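Dihydropteridine reductase (Dictyostelium discoideum, PDB 3ORF) catalyses the NAD(P)H-dependent reduction of quinonoid dihydropteridines to their tetrahydro forms, which regenerates tetrahydrobiopterin, and works as a homodimer. Local coordinates at residues 203-207 with 208-212; 177-180 with 181-185; 79-83 with 84-88. All coordinates share one frame; numbering follows the deposited sequence.

Contact 1 (203-207 with 208-212)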
loop_
_atom_site.group_PDB
_atom_site.type_symbol
_atom_site.label_atom_id
_atom_site.label_comp_id
_atom_site.label_asym_id
_atom_site.label_seq_id
_atom_site.Cartn_x
_atom_site.Cartn_y
_atom_site.Cartn_z
ATOM N N SER A 203 8.968 25.582 -7.744
ATOM C CA SER A 203 8.899 27.043 -7.600
ATOM C C SER A 203 8.848 27.840 -8.925
ATOM O O SER A 203 8.552 29.038 -8.888
ATOM C CB SER A 203 10.058 27.555 -6.749
ATOM O OG SER A 203 11.273 27.230 -7.373
ATOM N N ASP A 204 9.156 27.190 -10.047
ATOM C CA ASP A 204 8.959 27.763 -11.394
ATOM C C ASP A 204 7.514 27.762 -11.869
ATOM O O ASP A 204 7.227 28.362 -12.899
ATOM C CB ASP A 204 9.701 26.939 -12.429
ATOM C CG ASP A 204 9.288 25.467 -12.417
ATOM O OD1 ASP A 204 8.962 24.938 -13.511
ATOM O OD2 ASP A 204 9.265 24.829 -11.337
ATOM N N ALA A 205 6.602 27.066 -11.166
ATOM C CA ALA A 205 5.304 26.784 -11.797
ATOM C C ALA A 205 4.481 28.037 -11.908
ATOM O O ALA A 205 4.785 29.082 -11.299
ATOM C CB ALA A 205 4.521 25.677 -11.056
ATOM N N ASN A 206 3.414 27.939 -12.680
ATOM C CA ASN A 206 2.395 28.988 -12.604
ATOM C C ASN A 206 1.471 28.679 -11.414
ATOM O O ASN A 206 0.630 27.781 -11.524
ATOM C CB ASN A 206 1.613 29.069 -13.924
ATOM C CG ASN A 206 0.496 30.110 -13.888
ATOM O OD1 ASN A 206 0.347 30.862 -12.913
ATOM N ND2 ASN A 206 -0.274 30.191 -14.993
ATOM N N PHE A 207 1.602 29.444 -10.326
ATOM C CA PHE A 207 0.877 29.171 -9.042
ATOM C C PHE A 207 -0.635 29.266 -9.175
ATOM O O PHE A 207 -1.362 28.713 -8.346
ATOM C CB PHE A 207 1.342 30.098 -7.925
ATOM C CG PHE A 207 2.799 29.950 -7.605
ATOM C CD1 PHE A 207 3.357 28.676 -7.427
ATOM C CD2 PHE A 207 3.637 31.076 -7.519
ATOM C CE1 PHE A 207 4.785 28.480 -7.180
ATOM C CE2 PHE A 207 5.075 30.903 -7.261
ATOM C CZ PHE A 207 5.626 29.571 -7.076
ATOM N N ASP A 208 -1.103 29.903 -10.255
ATOM C CA ASP A 208 -2.535 30.069 -10.499
ATOM C C ASP A 208 -3.138 28.731 -10.970
ATOM O O ASP A 208 -4.344 28.567 -10.967
ATOM C CB ASP A 208 -2.759 31.182 -11.546
ATOM C CG ASP A 208 -2.658 32.650 -10.945
ATOM O OD1 ASP A 208 -2.471 32.848 -9.699
ATOM O OD2 ASP A 208 -2.787 33.629 -11.738
ATOM N N ASP A 209 -2.300 27.779 -11.368
ATOM C CA ASP A 209 -2.748 26.423 -11.681
ATOM C C ASP A 209 -2.651 25.519 -10.443
ATOM O O ASP A 209 -2.601 24.271 -10.574
ATOM C CB ASP A 209 -1.883 25.778 -12.768
ATOM C CG ASP A 209 -2.089 26.376 -14.189
ATOM O OD1 ASP A 209 -2.954 27.266 -14.422
ATOM O OD2 ASP A 209 -1.308 25.921 -15.080
ATOM N N TRP A 210 -2.573 26.122 -9.245
ATOM C CA TRP A 210 -2.493 25.322 -7.990
ATOM C C TRP A 210 -3.748 25.566 -7.145
ATOM O O TRP A 210 -4.215 26.732 -7.054
ATOM C CB TRP A 210 -1.263 25.760 -7.203
ATOM C CG TRP A 210 0.026 25.334 -7.863
ATOM C CD1 TRP A 210 0.180 24.798 -9.120
ATOM C CD2 TRP A 210 1.321 25.382 -7.289
ATOM N NE1 TRP A 210 1.494 24.476 -9.334
ATOM C CE2 TRP A 210 2.215 24.811 -8.220
ATOM C CE3 TRP A 210 1.815 25.806 -6.051
ATOM C CZ2 TRP A 210 3.569 24.692 -7.969
ATOM C CZ3 TRP A 210 3.166 25.695 -5.810
ATOM C CH2 TRP A 210 4.023 25.125 -6.758
ATOM N N THR A 211 -4.290 24.500 -6.514
ATOM C CA THR A 211 -5.489 24.708 -5.743
ATOM C C THR A 211 -5.177 25.392 -4.392
ATOM O O THR A 211 -4.373 24.924 -3.636
ATOM C CB THR A 211 -6.265 23.397 -5.489
ATOM O OG1 THR A 211 -6.335 22.615 -6.701
ATOM C CG2 THR A 211 -7.686 23.721 -5.023
ATOM N N PRO A 212 -5.830 26.527 -4.106
ATOM C CA PRO A 212 -5.709 27.129 -2.768
ATOM C C PRO A 212 -6.282 26.206 -1.689
ATOM O O PRO A 212 -7.351 25.627 -1.890
ATOM C CB PRO A 212 -6.568 28.389 -2.878
ATOM C CG PRO A 212 -6.507 28.722 -4.401
ATOM C CD PRO A 212 -6.687 27.331 -4.985
#

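Contact 2 (177-180 with 181-185)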
loop_
_atom_site.group_PDB
_atom_site.type_symbol
_atom_site.label_atom_id
_atom_site.label_comp_id
_atom_site.label_asym_id
_atom_site.label_seq_id
_atom_site.Cartn_x
_atom_site.Cartn_y
_atom_site.Cartn_z
ATOM N N GLY A 177 -17.161 -2.549 6.215
ATOM C CA GLY A 177 -15.791 -2.050 6.426
ATOM C C GLY A 177 -15.452 -1.606 7.848
ATOM O O GLY A 177 -14.234 -1.508 8.206
ATOM N N GLY A 178 -16.514 -1.245 8.608
ATOM C CA GLY A 178 -16.405 -0.848 10.014
ATOM C C GLY A 178 -16.733 0.568 10.428
ATOM O O GLY A 178 -16.697 0.879 11.618
ATOM N N LEU A 179 -17.033 1.427 9.462
ATOM C CA LEU A 179 -17.443 2.755 9.776
ATOM C C LEU A 179 -18.984 2.700 10.114
ATOM O O LEU A 179 -19.698 1.786 9.703
ATOM C CB LEU A 179 -17.178 3.653 8.553
ATOM C CG LEU A 179 -15.750 4.076 8.168
ATOM C CD1 LEU A 179 -15.758 5.222 7.143
ATOM C CD2 LEU A 179 -14.892 4.490 9.396
ATOM N N PRO A 180 -19.474 3.681 10.878
ATOM C CA PRO A 180 -20.860 3.611 11.352
ATOM C C PRO A 180 -21.865 3.681 10.208
ATOM O O PRO A 180 -21.511 4.122 9.114
ATOM C CB PRO A 180 -20.998 4.827 12.295
ATOM C CG PRO A 180 -19.713 5.646 12.134
ATOM C CD PRO A 180 -18.651 4.680 11.617
ATOM N N ALA A 181 -23.102 3.243 10.482
ATOM C CA ALA A 181 -24.207 3.353 9.512
ATOM C C ALA A 181 -24.315 4.769 8.884
ATOM O O ALA A 181 -24.108 5.798 9.596
ATOM C CB ALA A 181 -25.592 2.924 10.186
ATOM N N GLY A 182 -24.547 4.807 7.572
ATOM C CA GLY A 182 -24.820 6.024 6.831
ATOM C C GLY A 182 -23.633 6.939 6.563
ATOM O O GLY A 182 -23.790 8.019 6.018
ATOM N N SER A 183 -22.429 6.521 6.940
ATOM C CA SER A 183 -21.274 7.352 6.703
ATOM C C SER A 183 -20.837 7.266 5.255
ATOM O O SER A 183 -21.182 6.339 4.561
ATOM C CB SER A 183 -20.140 6.849 7.591
ATOM O OG SER A 183 -19.936 5.526 7.197
ATOM N N THR A 184 -20.001 8.195 4.831
ATOM C CA THR A 184 -19.555 8.306 3.448
ATOM C C THR A 184 -18.046 8.403 3.568
ATOM O O THR A 184 -17.558 9.260 4.309
ATOM C CB THR A 184 -20.051 9.616 2.820
ATOM O OG1 THR A 184 -21.450 9.519 2.608
ATOM C CG2 THR A 184 -19.418 9.865 1.445
ATOM N N SER A 185 -17.350 7.494 2.886
ATOM C CA SER A 185 -15.875 7.443 2.784
ATOM C C SER A 185 -15.500 7.998 1.375
ATOM O O SER A 185 -16.015 7.478 0.362
ATOM C CB SER A 185 -15.457 5.987 2.893
ATOM O OG SER A 185 -14.072 5.747 2.637
#

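Contact 3 (79-83 with 84-88)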
loop_
_atom_site.group_PDB
_atom_site.type_symbol
_atom_site.label_atom_id
_atom_site.label_comp_id
_atom_site.label_asym_id
_atom_site.label_seq_id
_atom_site.Cartn_x
_atom_site.Cartn_y
_atom_site.Cartn_z
ATOM N N GLU A 79 -8.510 6.594 22.890
ATOM C CA GLU A 79 -8.956 6.415 24.293
ATOM C C GLU A 79 -9.111 7.761 25.029
ATOM O O GLU A 79 -10.073 7.935 25.742
ATOM C CB GLU A 79 -8.108 5.340 25.027
ATOM C CG GLU A 79 -8.240 3.909 24.333
ATOM C CD GLU A 79 -7.394 2.773 24.943
ATOM O OE1 GLU A 79 -6.219 2.968 25.384
ATOM O OE2 GLU A 79 -7.944 1.658 24.968
ATOM N N LYS A 80 -8.217 8.729 24.746
ATOM C CA LYS A 80 -8.291 10.082 25.311
ATOM C C LYS A 80 -9.486 10.855 24.833
ATOM O O LYS A 80 -10.162 11.480 25.626
ATOM C CB LYS A 80 -7.048 10.913 24.993
ATOM C CG LYS A 80 -5.818 10.653 25.826
ATOM C CD LYS A 80 -4.659 11.497 25.277
ATOM C CE LYS A 80 -3.310 11.056 25.849
ATOM N NZ LYS A 80 -2.189 11.731 25.125
ATOM N N ILE A 81 -9.736 10.846 23.532
ATOM C CA ILE A 81 -10.811 11.645 22.945
ATOM C C ILE A 81 -12.196 11.094 23.342
ATOM O O ILE A 81 -13.199 11.836 23.501
ATOM C CB ILE A 81 -10.688 11.617 21.411
ATOM C CG1 ILE A 81 -9.448 12.411 20.952
ATOM C CG2 ILE A 81 -11.954 12.141 20.776
ATOM C CD1 ILE A 81 -9.142 12.312 19.505
ATOM N N ASN A 82 -12.223 9.771 23.456
ATOM C CA ASN A 82 -13.395 8.977 23.854
ATOM C C ASN A 82 -13.797 9.325 25.297
ATOM O O ASN A 82 -14.913 9.805 25.531
ATOM C CB ASN A 82 -13.051 7.480 23.738
ATOM C CG ASN A 82 -14.206 6.642 23.258
ATOM O OD1 ASN A 82 -14.451 6.516 22.051
ATOM N ND2 ASN A 82 -14.920 6.045 24.206
ATOM N N SER A 83 -12.876 9.114 26.243
ATOM C CA SER A 83 -13.075 9.523 27.654
ATOM C C SER A 83 -13.393 11.028 27.857
ATOM O O SER A 83 -13.660 11.432 28.957
ATOM C CB SER A 83 -11.865 9.110 28.513
ATOM O OG SER A 83 -10.800 10.073 28.486
ATOM N N LYS A 84 -13.351 11.839 26.794
ATOM C CA LYS A 84 -13.792 13.248 26.837
ATOM C C LYS A 84 -15.202 13.380 26.254
ATOM O O LYS A 84 -15.718 14.478 26.077
ATOM C CB LYS A 84 -12.827 14.136 26.028
ATOM C CG LYS A 84 -11.628 14.605 26.810
ATOM C CD LYS A 84 -10.624 15.296 25.911
ATOM C CE LYS A 84 -10.081 16.612 26.507
ATOM N NZ LYS A 84 -9.529 16.519 27.907
ATOM N N SER A 85 -15.793 12.245 25.891
ATOM C CA SER A 85 -17.144 12.193 25.339
ATOM C C SER A 85 -17.414 12.839 23.941
ATOM O O SER A 85 -18.566 13.118 23.590
ATOM C CB SER A 85 -18.171 12.693 26.376
ATOM O OG SER A 85 -19.472 12.292 26.010
ATOM N N ILE A 86 -16.415 13.038 23.113
ATOM C CA ILE A 86 -16.763 13.662 21.828
ATOM C C ILE A 86 -16.828 12.633 20.696
ATOM O O ILE A 86 -16.056 11.660 20.678
ATOM C CB ILE A 86 -15.849 14.872 21.478
ATOM C CG1 ILE A 86 -14.368 14.544 21.730
ATOM C CG2 ILE A 86 -16.201 16.126 22.344
ATOM C CD1 ILE A 86 -13.674 13.911 20.497
ATOM N N LYS A 87 -17.778 12.823 19.796
ATOM C CA LYS A 87 -17.855 12.021 18.579
ATOM C C LYS A 87 -17.768 12.998 17.437
ATOM O O LYS A 87 -18.001 14.189 17.642
ATOM C CB LYS A 87 -19.184 11.260 18.520
ATOM C CG LYS A 87 -19.334 10.192 19.586
ATOM C CD LYS A 87 -18.198 9.158 19.511
ATOM C CE LYS A 87 -18.522 7.873 20.288
ATOM N NZ LYS A 87 -17.259 7.175 20.645
ATOM N N VAL A 88 -17.432 12.555 16.238
ATOM C CA VAL A 88 -17.153 13.566 15.238
ATOM C C VAL A 88 -18.006 13.408 14.029
ATOM O O VAL A 88 -18.329 12.287 13.648
ATOM C CB VAL A 88 -15.611 13.747 14.907
ATOM C CG1 VAL A 88 -14.732 13.798 16.196
ATOM C CG2 VAL A 88 -15.083 12.742 13.987
#

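Contact 1 (203-207 with 208-212)
Phe207 turns the edge of its ring onto one face of the Trp210 indole in a T-shaped stack, the planes inclined at 69° and the centroid of the phenyl 4.8 Å from that of the six-membered ring. The two rings come nearest at Phe207 CD1 and Trp210 CZ3, 3.4 Å apart, and Phe207 CA adds a CH-pi contact over the five-membered ring. The carbonyl O of Ala205 sits over the centre of one phenyl face, while Ala205 CB meets the indole at Trp210 CZ2. CG of each aromatic residue is anti to its own carbonyl carbon (chi1 -61° and -70°), and the two side chains run side by side. The backbone that carries them forms a short 3-10 turn: Asp209 N reaches Asn206 O at 2.9 Å and Trp210 N reaches Phe207 O at 3.0 Å. Asn206 OD1 accepts the amide N of Asp208, two residues on, at 3.2 Å as in an Asx turn, the donor lying above the carbonyl plane. Asp209 OD1 is held by the amide of Ser243, in the hairpin between strands 236-242 and 245-250. The buried indole packs against Asn198 and Arg199 of helix 196-201, Arg199 also making a cation-pi contact with Phe207, and the segment then leads into helix 213-225.

Contact 2 (177-180 with 181-185)
Pro180 and Ser183 are the ends of a type II beta turn, with Gly182 at its third position in a positive-phi conformation (75°) that suits a glycine, and the backbone closes it through a weak hydrogen bond of 3.4 Å from Ser183 N to Pro180 O. The Ser183 side chain supplies a second and shorter one, its OG donating to the same Pro180 O over 2.9 Å. This hydroxyl comes in within the carbonyl plane and close to the line of the C=O bond, at a C=O...OG angle of 159°. It gets there because chi1 of 60° tucks OG between the backbone N and the carbonyl carbon of its own residue, facing back across the turn. One carbonyl oxygen is thus gripped twice by one residue, through its amide and its hydroxyl. With the hydroxyl gone, as in an alanine, Pro180 O is likely to keep only the weak amide bond from this residue, leaving the turn less firmly closed.

In the fold, this turn reverses the chain after helix 156-172 and launches strand 184-190, a parallel strand of the Rossmann-type sheet. Leu179, just before the turn, points toward the returning chain, its CB 3.6 Å from Ser183 OG, so the hydroxyl has an aliphatic neighbour beside its carbonyl partner. Further along the same side chain, Leu179 CD1 comes within 4.3 Å of Ser185 CB in a looser contact. Leu172 of helix 156-172 and Phe140 of strand 138-143 both touch Leu179 and Ser185, so these two side chains meet between that helix and that strand. Ser185 OG itself is hydrogen-bonded to the carbonyl of Ile169. Leu134 packs on Pro180 and Ser183, and Gly177 makes backbone hydrogen bonds to the second subunit.

Contact 3 (79-83 with 84-88)
Ser85, at a positive phi of 66°, gives its amide N to Asn82 O in a short bond of 2.6 Å at the end of helix 71-82, closing a type I beta turn from Asn82 to Ser85. The carbonyl of Ile81 receives the next amide along: Ile86 N lies 3.5 Å from Ile81 O, a weak bond but nearly straight at 168°. These two bonds, Ile86 N to Ile81 O (6→1) and Ser85 N to Asn82 O (5→2), together with the positive phi of Ser85 define a Schellman motif, here ending the helix that leads into strand 88-93 of the Rossmann-type sheet. Lys84 N makes an additional weak bond of 3.3 Å to Ile81 O. Ser83 OG adds a side-chain bond to Lys80 O, 3.3 Å long, approaching from above the carbonyl plane. Over the same helix end lies the aliphatic part of Lys84: its CB sits 3.4 Å from Ile81 O and its CG 3.6 Å from Lys80 O. The side chains of Ile81 and Ile86 adjoin, although their exact placement is doubtful in the model. Lys87 bends at chi2 and brings NZ to 3.2 Å from Asn82 OD1, while the carbonyl of Lys132 accepts a hydrogen bond from this ammonium. Phe64 of strand 62-65 touches Lys80, Ile81 and Lys84, and Leu133 of helix 108-133 touches Ile81 and Asn82.

How the contacts relate
From the N terminus, contact 3 (79-83 with 84-88) comes first, turning the chain from helix 71-82 toward strand 88-93. Contact 2 (177-180 with 181-185) follows, making the corresponding turn from helix 156-172 into strand 184-190. Contact 1 (203-207 with 208-212) is last, in the connection between helices 196-201 and 213-225. All three are local and lie in series, so none encloses or crosses another. Contacts 2 and 3 are neighbours without touching, their nearest atoms about 7 Å apart, where helices hand over to parallel strands. Contact 1 lies across the chain's centre from both, with the Trp210 side chain about 8 Å from the bound NAD.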